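Local coordinates for cytochrome c-554 (Nitrosomonas europaea, PDB 1FT5), which carries electrons through its haem groups in ammonia oxidation, accepting them directly from hydroxylamine oxidoreductase, at residues A[66-69]-A[73-76]; A[139-144]-A[156-161]; A[171-176]-A[197-202]. All coordinates share one frame; numbering follows the deposited sequence.

Contact 1 (A[66-69]-A[73-76]); sequences DGFG and GYTI. With PO4 (phosphate ion), chain B.
The F68 ring presents its CD1 corner to the backbone of Y74, CD1 lying 3.4 Å from Y74 O. The tyrosine ring is met at its edge, CD2 standing 4.3 Å from F68 CD1, so the two aromatics share a border rather than a stack. CG of F68 is placed trans to the backbone nitrogen (chi1 -172°), which swings the ring out along residues 73-76 until CZ comes within 4.1 Å of I76 CD1, the two side chains crossing obliquely. A phosphate ion, probably from the crystallisation liquor, sits beside this pair: I76 N donates to its O3, and F68 CE1 approaches the same oxygen to 3.3 Å. The backbones are tied by Y74 N, which gives D66 O a 3.0 Å bond of 172°, and by a water that accepts from G69 N and donates to Y74 O. G73 must be bare here, because its CA already rests 3.2 Å from G67 O in a CA-H...O contact and a CB would collide with that oxygen. Residues 66-69 and 73-76, whose end-to-end directions differ by 76°, lie in one loop between helix 40-45 and helix 88-92. D66 turns its OD2 away to G87 N and S90 OG, linking the loop to the start of helix 88-92, whose C88 carries a haem thioether, while Y74 lies against M31, V65, P79 and T84.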
loop_
_atom_site.group_PDB
_atom_site.type_symbol
_atom_site.label_atom_id
_atom_site.label_comp_id
_atom_site.label_asym_id
_atom_site.label_seq_id
_atom_site.Cartn_x
_atom_site.Cartn_y
_atom_site.Cartn_z
ATOM N N ASP A 66 0.494 4.097 -6.989
ATOM C CA ASP A 66 -0.174 2.797 -7.083
ATOM C C ASP A 66 -0.226 2.173 -8.502
ATOM O O ASP A 66 -0.633 2.864 -9.450
ATOM C CB ASP A 66 -1.683 2.981 -6.732
ATOM C CG ASP A 66 -1.950 3.214 -5.279
ATOM O OD1 ASP A 66 -2.970 3.914 -4.997
ATOM O OD2 ASP A 66 -1.197 2.710 -4.430
ATOM N N GLY A 67 0.163 0.893 -8.616
ATOM C CA GLY A 67 -0.048 0.142 -9.832
ATOM C C GLY A 67 0.716 0.598 -11.071
ATOM O O GLY A 67 0.241 0.437 -12.203
ATOM N N PHE A 68 1.908 1.106 -10.891
ATOM C CA PHE A 68 2.625 1.562 -12.103
ATOM C C PHE A 68 2.922 0.349 -13.003
ATOM O O PHE A 68 3.355 -0.706 -12.517
ATOM C CB PHE A 68 3.962 2.195 -11.685
ATOM C CG PHE A 68 4.693 2.857 -12.817
ATOM C CD1 PHE A 68 4.142 3.893 -13.527
ATOM C CD2 PHE A 68 5.989 2.425 -13.155
ATOM C CE1 PHE A 68 4.823 4.532 -14.553
ATOM C CE2 PHE A 68 6.691 3.077 -14.196
ATOM C CZ PHE A 68 6.135 4.105 -14.876
ATOM N N GLY A 69 2.654 0.517 -14.308
ATOM C CA GLY A 69 2.872 -0.578 -15.261
ATOM C C GLY A 69 1.838 -1.709 -15.182
ATOM O O GLY A 69 1.971 -2.742 -15.858
ATOM N N GLY A 73 -3.551 1.068 -13.354
ATOM C CA GLY A 73 -2.665 1.835 -12.488
ATOM C C GLY A 73 -2.173 3.171 -12.992
ATOM O O GLY A 73 -2.546 3.663 -14.068
ATOM N N TYR A 74 -1.369 3.841 -12.158
ATOM C CA TYR A 74 -0.807 5.115 -12.465
ATOM C C TYR A 74 -0.006 5.143 -13.768
ATOM O O TYR A 74 0.767 4.178 -14.064
ATOM C CB TYR A 74 0.200 5.476 -11.339
ATOM C CG TYR A 74 0.708 6.883 -11.382
ATOM C CD1 TYR A 74 0.094 7.862 -10.611
ATOM C CD2 TYR A 74 1.850 7.219 -12.137
ATOM C CE1 TYR A 74 0.585 9.131 -10.556
ATOM C CE2 TYR A 74 2.374 8.436 -12.136
ATOM C CZ TYR A 74 1.763 9.433 -11.334
ATOM O OH TYR A 74 2.283 10.715 -11.281
ATOM N N THR A 75 -0.230 6.197 -14.555
ATOM C CA THR A 75 0.604 6.438 -15.735
ATOM C C THR A 75 1.087 7.865 -15.707
ATOM O O THR A 75 0.421 8.812 -15.217
ATOM C CB THR A 75 -0.100 6.196 -17.104
ATOM O OG1 THR A 75 -1.123 7.154 -17.309
ATOM C CG2 THR A 75 -0.663 4.749 -17.168
ATOM N N ILE A 76 2.304 8.062 -16.187
ATOM C CA ILE A 76 2.875 9.359 -16.255
ATOM C C ILE A 76 2.074 10.226 -17.264
ATOM O O ILE A 76 1.885 11.430 -17.044
ATOM C CB ILE A 76 4.377 9.260 -16.631
ATOM C CG1 ILE A 76 5.140 8.700 -15.401
ATOM C CG2 ILE A 76 4.942 10.653 -16.960
ATOM C CD1 ILE A 76 6.491 8.051 -15.817
HETATM P P PO4 B . 3.439 5.894 -18.935
HETATM O O1 PO4 B . 4.915 6.029 -19.466
HETATM O O2 PO4 B . 2.767 4.645 -19.571
HETATM O O3 PO4 B . 3.519 5.679 -17.407
HETATM O O4 PO4 B . 2.665 7.125 -19.412
HETATM O O HOH W 1 1.475 2.371 -15.808
#

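Contact 2 (A[139-144]-A[156-161]); sequences LNYEGS and FTPEVD. With HEM (protoporphyrin IX containing Fe), chain F.
Y141, T157 and P158 make the whole of this surface contact, and the tyrosine ring is its centre. T157 places its CB over one face, while its methyl CG2 drops beside the base of the ring, 3.8 Å from Y141 CB. The opposite face is covered from within its own segment by S144 CB, 3.5 Å above the plane, consistent with the type II beta turn that brings S144 back beside Y141. Farther out, P158 reaches the phenol end obliquely, its CD 3.7 Å from Y141 CZ and its CG near the OH, a van der Waals contact that runs from the ring to the hydroxyl oxygen. With chi1 at 51°, CG of Y141 stands between the backbone nitrogen and the carbonyl carbon, directing the ring at T157. S144 is itself fixed, OG donating to L139 O at 2.7 Å with the donor tilted 20° from the carbonyl plane. Next to T157, F156 turns to the haem, its CE1 only 3.1 Å from C4A and 4.2 Å from the iron. An alanine at this position is likely to leave that side of the iron and pyrrole A without their aromatic cover and Y164 without its edge-to-face partner. N140 touches the same haem at CBC, its amide nitrogen held by K150 O. Both segments belong to the long loop region between helix 131-138, which ends in H138, an axial ligand of another haem, and helix 168-171; D161 adds a salt bridge to K45 of helix 40-45.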
loop_
_atom_site.group_PDB
_atom_site.type_symbol
_atom_site.label_atom_id
_atom_site.label_comp_id
_atom_site.label_asym_id
_atom_site.label_seq_id
_atom_site.Cartn_x
_atom_site.Cartn_y
_atom_site.Cartn_z
ATOM N N LEU A 139 12.748 -3.969 -1.376
ATOM C CA LEU A 139 13.911 -4.879 -1.511
ATOM C C LEU A 139 14.278 -5.020 -2.965
ATOM O O LEU A 139 14.934 -6.007 -3.363
ATOM C CB LEU A 139 13.548 -6.256 -0.910
ATOM C CG LEU A 139 13.437 -6.245 0.599
ATOM C CD1 LEU A 139 12.995 -7.702 1.092
ATOM C CD2 LEU A 139 14.751 -5.885 1.236
ATOM N N ASN A 140 13.927 -4.009 -3.774
ATOM C CA ASN A 140 14.194 -4.089 -5.204
ATOM C C ASN A 140 15.471 -3.353 -5.508
ATOM O O ASN A 140 15.459 -2.174 -5.884
ATOM C CB ASN A 140 13.046 -3.480 -6.019
ATOM C CG ASN A 140 13.171 -3.820 -7.469
ATOM O OD1 ASN A 140 13.202 -5.002 -7.806
ATOM N ND2 ASN A 140 13.220 -2.824 -8.354
ATOM N N TYR A 141 16.588 -4.058 -5.263
ATOM C CA TYR A 141 17.917 -3.494 -5.552
ATOM C C TYR A 141 18.826 -4.606 -5.959
ATOM O O TYR A 141 18.542 -5.771 -5.730
ATOM C CB TYR A 141 18.525 -2.691 -4.382
ATOM C CG TYR A 141 18.555 -3.370 -3.053
ATOM C CD1 TYR A 141 19.608 -4.193 -2.690
ATOM C CD2 TYR A 141 17.525 -3.149 -2.152
ATOM C CE1 TYR A 141 19.609 -4.787 -1.409
ATOM C CE2 TYR A 141 17.517 -3.713 -0.939
ATOM C CZ TYR A 141 18.523 -4.515 -0.561
ATOM O OH TYR A 141 18.431 -5.013 0.731
ATOM N N GLU A 142 19.969 -4.215 -6.536
ATOM C CA GLU A 142 20.915 -5.220 -7.032
ATOM C C GLU A 142 21.456 -6.084 -5.928
ATOM O O GLU A 142 21.917 -5.564 -4.949
ATOM C CB GLU A 142 22.069 -4.490 -7.730
ATOM C CG GLU A 142 22.999 -5.472 -8.423
ATOM C CD GLU A 142 23.916 -4.804 -9.425
ATOM O OE1 GLU A 142 23.819 -3.559 -9.561
ATOM O OE2 GLU A 142 24.725 -5.537 -10.068
ATOM N N GLY A 143 21.396 -7.398 -6.141
ATOM C CA GLY A 143 21.913 -8.333 -5.161
ATOM C C GLY A 143 21.075 -8.451 -3.920
ATOM O O GLY A 143 21.482 -8.986 -2.899
ATOM N N SER A 144 19.846 -7.926 -3.983
ATOM C CA SER A 144 18.997 -8.051 -2.822
ATOM C C SER A 144 18.615 -9.504 -2.488
ATOM O O SER A 144 18.630 -10.357 -3.352
ATOM C CB SER A 144 17.680 -7.280 -3.129
ATOM O OG SER A 144 16.700 -7.611 -2.185
ATOM N N PHE A 156 17.657 3.886 -2.464
ATOM C CA PHE A 156 17.826 3.911 -0.988
ATOM C C PHE A 156 17.993 2.534 -0.439
ATOM O O PHE A 156 17.056 1.868 0.002
ATOM C CB PHE A 156 16.603 4.695 -0.348
ATOM C CG PHE A 156 16.573 6.114 -0.837
ATOM C CD1 PHE A 156 15.837 6.452 -1.991
ATOM C CD2 PHE A 156 17.383 7.065 -0.245
ATOM C CE1 PHE A 156 15.909 7.695 -2.541
ATOM C CE2 PHE A 156 17.446 8.392 -0.828
ATOM C CZ PHE A 156 16.677 8.665 -1.990
ATOM N N THR A 157 19.272 2.132 -0.404
ATOM C CA THR A 157 19.604 0.767 -0.021
ATOM C C THR A 157 20.467 0.718 1.226
ATOM O O THR A 157 20.948 1.753 1.677
ATOM C CB THR A 157 20.455 0.138 -1.101
ATOM O OG1 THR A 157 21.668 0.895 -1.117
ATOM C CG2 THR A 157 19.856 0.265 -2.485
ATOM N N PRO A 158 20.621 -0.473 1.804
ATOM C CA PRO A 158 21.472 -0.591 3.021
ATOM C C PRO A 158 22.867 -0.060 2.795
ATOM O O PRO A 158 23.500 0.430 3.740
ATOM C CB PRO A 158 21.428 -2.089 3.353
ATOM C CG PRO A 158 20.070 -2.492 2.847
ATOM C CD PRO A 158 19.927 -1.727 1.517
ATOM N N GLU A 159 23.385 -0.153 1.561
ATOM C CA GLU A 159 24.717 0.465 1.284
ATOM C C GLU A 159 24.719 1.957 1.543
ATOM O O GLU A 159 25.693 2.533 2.061
ATOM C CB GLU A 159 25.128 0.329 -0.180
ATOM C CG GLU A 159 25.596 -1.015 -0.500
ATOM C CD GLU A 159 26.029 -1.155 -1.940
ATOM O OE1 GLU A 159 25.765 -0.248 -2.800
ATOM O OE2 GLU A 159 26.639 -2.205 -2.240
ATOM N N VAL A 160 23.664 2.649 1.106
ATOM C CA VAL A 160 23.566 4.080 1.299
ATOM C C VAL A 160 23.474 4.400 2.794
ATOM O O VAL A 160 24.200 5.287 3.305
ATOM C CB VAL A 160 22.319 4.646 0.558
ATOM C CG1 VAL A 160 22.191 6.140 0.870
ATOM C CG2 VAL A 160 22.490 4.379 -0.979
ATOM N N ASP A 161 22.590 3.673 3.498
ATOM C CA ASP A 161 22.398 3.874 4.913
ATOM C C ASP A 161 21.670 2.661 5.496
ATOM O O ASP A 161 20.692 2.177 4.937
ATOM C CB ASP A 161 21.554 5.130 5.152
ATOM C CG ASP A 161 21.578 5.599 6.588
ATOM O OD1 ASP A 161 21.225 4.834 7.480
ATOM O OD2 ASP A 161 21.985 6.770 6.839
HETATM C CHA HEM F . 12.321 6.515 -0.444
HETATM C CHB HEM F . 13.463 9.385 -4.174
HETATM C CHC HEM F . 13.166 5.530 -7.188
HETATM C CHD HEM F . 11.617 2.795 -3.432
HETATM C C1A HEM F . 12.636 7.673 -1.205
HETATM C C2A HEM F . 12.972 8.934 -0.649
HETATM C C3A HEM F . 13.276 9.769 -1.715
HETATM C C4A HEM F . 13.119 8.938 -2.889
HETATM C CMA HEM F . 13.751 11.235 -1.704
HETATM C CAA HEM F . 13.007 9.245 0.818
HETATM C CBA HEM F . 14.319 8.817 1.473
HETATM C CGA HEM F . 14.428 9.306 2.913
HETATM O O1A HEM F . 13.549 10.064 3.382
HETATM O O2A HEM F . 15.382 8.884 3.592
HETATM C C1B HEM F . 13.479 8.567 -5.324
HETATM C C2B HEM F . 13.974 8.979 -6.623
HETATM C C3B HEM F . 13.948 7.901 -7.423
HETATM C C4B HEM F . 13.394 6.807 -6.668
HETATM C CMB HEM F . 14.373 10.379 -7.020
HETATM C CAB HEM F . 14.375 7.780 -8.895
HETATM C CBB HEM F . 15.838 8.227 -9.124
HETATM C C1C HEM F . 12.640 4.452 -6.421
HETATM C C2C HEM F . 12.359 3.140 -6.962
HETATM C C3C HEM F . 11.880 2.372 -5.911
HETATM C C4C HEM F . 11.919 3.241 -4.750
HETATM C CMC HEM F . 12.506 2.703 -8.413
HETATM C CAC HEM F . 11.352 0.967 -5.899
HETATM C CBC HEM F . 12.043 -0.107 -6.741
HETATM C C1D HEM F . 11.701 3.577 -2.287
HETATM C C2D HEM F . 11.520 3.067 -0.973
HETATM C C3D HEM F . 11.749 4.118 -0.113
HETATM C C4D HEM F . 12.043 5.260 -0.934
HETATM C CMD HEM F . 11.164 1.614 -0.639
HETATM C CAD HEM F . 11.705 4.047 1.402
HETATM C CBD HEM F . 13.070 3.816 2.079
HETATM C CGD HEM F . 12.935 3.722 3.585
HETATM O O1D HEM F . 12.730 4.762 4.213
HETATM O O2D HEM F . 13.053 2.648 4.108
HETATM N NA HEM F . 12.668 7.669 -2.609
HETATM N NB HEM F . 13.121 7.223 -5.340
HETATM N NC HEM F . 12.299 4.527 -5.074
HETATM N ND HEM F . 11.996 4.899 -2.287
HETATM FE FE HEM F . 12.229 6.139 -3.878
#

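Contact 3 (A[171-176]-A[197-202]); sequences MVKEVK and HDEFQA. With HEM (protoporphyrin IX containing Fe), chain G.
K173 NZ is held by both oxygens of E199, OE1 at 2.8 Å through its syn lone pair and OE2 by a weaker bond at 2.9 Å. This forked salt bridge joins a type I beta turn, M171-E174, to helix 197-202 in a multihaem cytochrome. Geometry explains the reach: both chains are extended beyond CG and cross at about a right angle, so the charged ends meet at the protein surface while the bases stay apart. The ammonium also makes a cation-pi contact with F196, which would probably steady its charge further. Deeper in, F200 inserts its ring edge-on between turn and haem. Its CZ lies 3.4 Å from V172 O, near the ring plane, K173 CG passes CE2 at 4.1 Å, and at the ring edge CD1 is 3.7 Å from the propionate carbon CAD. H181 stacks on the same ring. V172 adds its CG2, trans to the backbone nitrogen, against the haem methyl CMD at 3.6 Å. Thus both segments line one haem pocket. H197, with one face of its imidazole covered by Q201 CG, binds the propionate: ND1 donates in the ring plane to O1D, 2.8 Å away at 167°.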
loop_
_atom_site.group_PDB
_atom_site.type_symbol
_atom_site.label_atom_id
_atom_site.label_comp_id
_atom_site.label_asym_id
_atom_site.label_seq_id
_atom_site.Cartn_x
_atom_site.Cartn_y
_atom_site.Cartn_z
ATOM N N MET A 171 8.708 -4.311 10.070
ATOM C CA MET A 171 8.126 -3.114 9.577
ATOM C C MET A 171 6.634 -3.145 9.323
ATOM O O MET A 171 6.035 -2.097 9.337
ATOM C CB MET A 171 8.923 -2.654 8.366
ATOM C CG MET A 171 9.825 -1.494 8.861
ATOM S SD MET A 171 11.352 -1.439 8.055
ATOM C CE MET A 171 12.476 -0.735 9.372
ATOM N N VAL A 172 6.081 -4.334 9.129
ATOM C CA VAL A 172 4.603 -4.384 8.947
ATOM C C VAL A 172 3.905 -4.104 10.259
ATOM O O VAL A 172 2.694 -3.840 10.260
ATOM C CB VAL A 172 4.185 -5.737 8.346
ATOM C CG1 VAL A 172 4.217 -6.909 9.414
ATOM C CG2 VAL A 172 2.730 -5.624 7.758
ATOM N N LYS A 173 4.682 -4.064 11.344
ATOM C CA LYS A 173 4.092 -3.764 12.654
ATOM C C LYS A 173 4.343 -2.347 13.057
ATOM O O LYS A 173 4.139 -1.992 14.196
ATOM C CB LYS A 173 4.623 -4.735 13.751
ATOM C CG LYS A 173 4.337 -6.169 13.520
ATOM C CD LYS A 173 4.499 -7.014 14.842
ATOM C CE LYS A 173 4.099 -8.463 14.623
ATOM N NZ LYS A 173 4.146 -9.140 15.955
ATOM N N GLU A 174 4.776 -1.501 12.128
ATOM C CA GLU A 174 4.975 -0.082 12.403
ATOM C C GLU A 174 3.712 0.627 11.959
ATOM O O GLU A 174 3.527 0.870 10.747
ATOM C CB GLU A 174 6.180 0.399 11.569
ATOM C CG GLU A 174 6.701 1.774 11.921
ATOM C CD GLU A 174 7.587 1.761 13.202
ATOM O OE1 GLU A 174 8.483 0.866 13.407
ATOM O OE2 GLU A 174 7.352 2.678 13.935
ATOM N N VAL A 175 2.828 0.963 12.909
ATOM C CA VAL A 175 1.546 1.607 12.507
ATOM C C VAL A 175 1.763 2.944 11.882
ATOM O O VAL A 175 1.002 3.349 10.990
ATOM C CB VAL A 175 0.559 1.771 13.671
ATOM C CG1 VAL A 175 0.086 0.397 14.112
ATOM C CG2 VAL A 175 1.211 2.544 14.813
ATOM N N LYS A 176 2.804 3.654 12.291
ATOM C CA LYS A 176 3.014 4.968 11.682
ATOM C C LYS A 176 3.466 4.852 10.258
ATOM O O LYS A 176 3.574 5.878 9.587
ATOM C CB LYS A 176 4.034 5.831 12.444
ATOM C CG LYS A 176 3.537 6.133 13.843
ATOM C CD LYS A 176 3.647 4.882 14.680
ATOM C CE LYS A 176 4.913 4.159 14.291
ATOM N NZ LYS A 176 4.787 2.739 14.373
ATOM N N HIS A 197 -3.166 -10.637 11.783
ATOM C CA HIS A 197 -4.507 -10.048 11.887
ATOM C C HIS A 197 -5.127 -10.082 13.328
ATOM O O HIS A 197 -5.612 -9.074 13.813
ATOM C CB HIS A 197 -5.457 -10.839 10.938
ATOM C CG HIS A 197 -6.874 -10.336 10.962
ATOM N ND1 HIS A 197 -7.329 -9.332 10.142
ATOM C CD2 HIS A 197 -7.938 -10.706 11.728
ATOM C CE1 HIS A 197 -8.609 -9.096 10.395
ATOM N NE2 HIS A 197 -9.002 -9.919 11.359
ATOM N N ASP A 198 -5.084 -11.248 13.955
ATOM C CA ASP A 198 -5.684 -11.327 15.290
ATOM C C ASP A 198 -4.927 -10.458 16.259
ATOM O O ASP A 198 -5.532 -9.753 17.092
ATOM C CB ASP A 198 -5.709 -12.766 15.758
ATOM C CG ASP A 198 -6.653 -13.616 14.905
ATOM O OD1 ASP A 198 -7.644 -13.051 14.374
ATOM O OD2 ASP A 198 -6.376 -14.814 14.774
ATOM N N GLU A 199 -3.588 -10.468 16.122
ATOM C CA GLU A 199 -2.795 -9.573 16.984
ATOM C C GLU A 199 -3.178 -8.097 16.769
ATOM O O GLU A 199 -3.381 -7.291 17.683
ATOM C CB GLU A 199 -1.303 -9.779 16.700
ATOM C CG GLU A 199 -0.438 -8.666 17.292
ATOM C CD GLU A 199 1.077 -8.830 16.951
ATOM O OE1 GLU A 199 1.487 -9.872 16.448
ATOM O OE2 GLU A 199 1.830 -7.898 17.230
ATOM N N PHE A 200 -3.281 -7.678 15.501
ATOM C CA PHE A 200 -3.604 -6.295 15.211
ATOM C C PHE A 200 -5.034 -5.914 15.670
ATOM O O PHE A 200 -5.286 -4.794 16.131
ATOM C CB PHE A 200 -3.505 -6.079 13.674
ATOM C CG PHE A 200 -2.111 -5.920 13.153
ATOM C CD1 PHE A 200 -1.946 -5.534 11.855
ATOM C CD2 PHE A 200 -0.990 -6.152 13.945
ATOM C CE1 PHE A 200 -0.663 -5.371 11.306
ATOM C CE2 PHE A 200 0.268 -6.011 13.431
ATOM C CZ PHE A 200 0.461 -5.616 12.099
ATOM N N GLN A 201 -5.940 -6.903 15.577
ATOM C CA GLN A 201 -7.291 -6.602 15.963
ATOM C C GLN A 201 -7.422 -6.559 17.484
ATOM O O GLN A 201 -8.196 -5.750 17.986
ATOM C CB GLN A 201 -8.239 -7.645 15.372
ATOM C CG GLN A 201 -8.534 -7.354 13.904
ATOM C CD GLN A 201 -9.325 -6.064 13.763
ATOM O OE1 GLN A 201 -10.455 -5.924 14.296
ATOM N NE2 GLN A 201 -8.746 -5.079 13.082
ATOM N N ALA A 202 -6.631 -7.388 18.154
ATOM C CA ALA A 202 -6.694 -7.442 19.639
ATOM C C ALA A 202 -6.283 -6.098 20.259
ATOM O O ALA A 202 -6.837 -5.694 21.295
ATOM C CB ALA A 202 -5.850 -8.588 20.177
HETATM C CHA HEM G . -5.470 -3.408 7.436
HETATM C CHB HEM G . -7.913 -0.069 4.851
HETATM C CHC HEM G . -3.653 1.506 3.024
HETATM C CHD HEM G . -1.386 -2.237 5.120
HETATM C C1A HEM G . -6.481 -2.594 6.906
HETATM C C2A HEM G . -7.862 -2.706 7.256
HETATM C C3A HEM G . -8.543 -1.807 6.525
HETATM C C4A HEM G . -7.600 -1.102 5.719
HETATM C CMA HEM G . -10.061 -1.536 6.517
HETATM C CAA HEM G . -8.470 -3.712 8.298
HETATM C CBA HEM G . -8.735 -2.990 9.685
HETATM C CGA HEM G . -7.479 -2.279 10.254
HETATM O O1A HEM G . -6.489 -2.954 10.435
HETATM O O2A HEM G . -7.544 -1.071 10.469
HETATM C C1B HEM G . -6.942 0.652 4.093
HETATM C C2B HEM G . -7.265 1.778 3.267
HETATM C C3B HEM G . -6.063 2.266 2.779
HETATM C C4B HEM G . -5.045 1.388 3.343
HETATM C CMB HEM G . -8.678 2.313 3.023
HETATM C CAB HEM G . -5.748 3.426 1.885
HETATM C CBB HEM G . -6.203 4.769 2.503
HETATM C C1C HEM G . -2.702 0.584 3.452
HETATM C C2C HEM G . -1.350 0.638 3.015
HETATM C C3C HEM G . -0.739 -0.410 3.518
HETATM C C4C HEM G . -1.665 -1.121 4.349
HETATM C CMC HEM G . -0.729 1.707 2.089
HETATM C CAC HEM G . 0.735 -0.845 3.251
HETATM C CBC HEM G . 1.840 0.167 3.428
HETATM C C1D HEM G . -2.300 -2.872 5.978
HETATM C C2D HEM G . -1.978 -4.015 6.803
HETATM C C3D HEM G . -3.140 -4.308 7.496
HETATM C C4D HEM G . -4.125 -3.354 7.046
HETATM C CMD HEM G . -0.663 -4.770 6.826
HETATM C CAD HEM G . -3.403 -5.503 8.401
HETATM C CBD HEM G . -4.205 -6.549 7.688
HETATM C CGD HEM G . -5.001 -7.506 8.597
HETATM O O1D HEM G . -5.707 -8.342 8.020
HETATM O O2D HEM G . -4.890 -7.380 9.815
HETATM N NA HEM G . -6.327 -1.605 5.969
HETATM N NB HEM G . -5.566 0.392 4.136
HETATM N NC HEM G . -2.893 -0.476 4.271
HETATM N ND HEM G . -3.635 -2.444 6.118
HETATM FE FE HEM G . -4.605 -1.016 5.152
#

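The three contacts follow one another along the chain, each closing before the next opens, and none touches another. Contacts 1 and 2 have centres 23 Å apart and nearest atoms about 10 Å apart; contacts 2 and 3 are 25 Å and about 9 Å apart by the same measures. Contacts 1 and 3, 27 Å between centres, fall on opposite sides of the chain's centre. What unites them is the haem set: contact 2 packs on one haem and contact 3 on another, whereas in contact 1 the side chain of D66 is about 6 Å from that of C88 and about 8 Å from that of C91, which attach a haem.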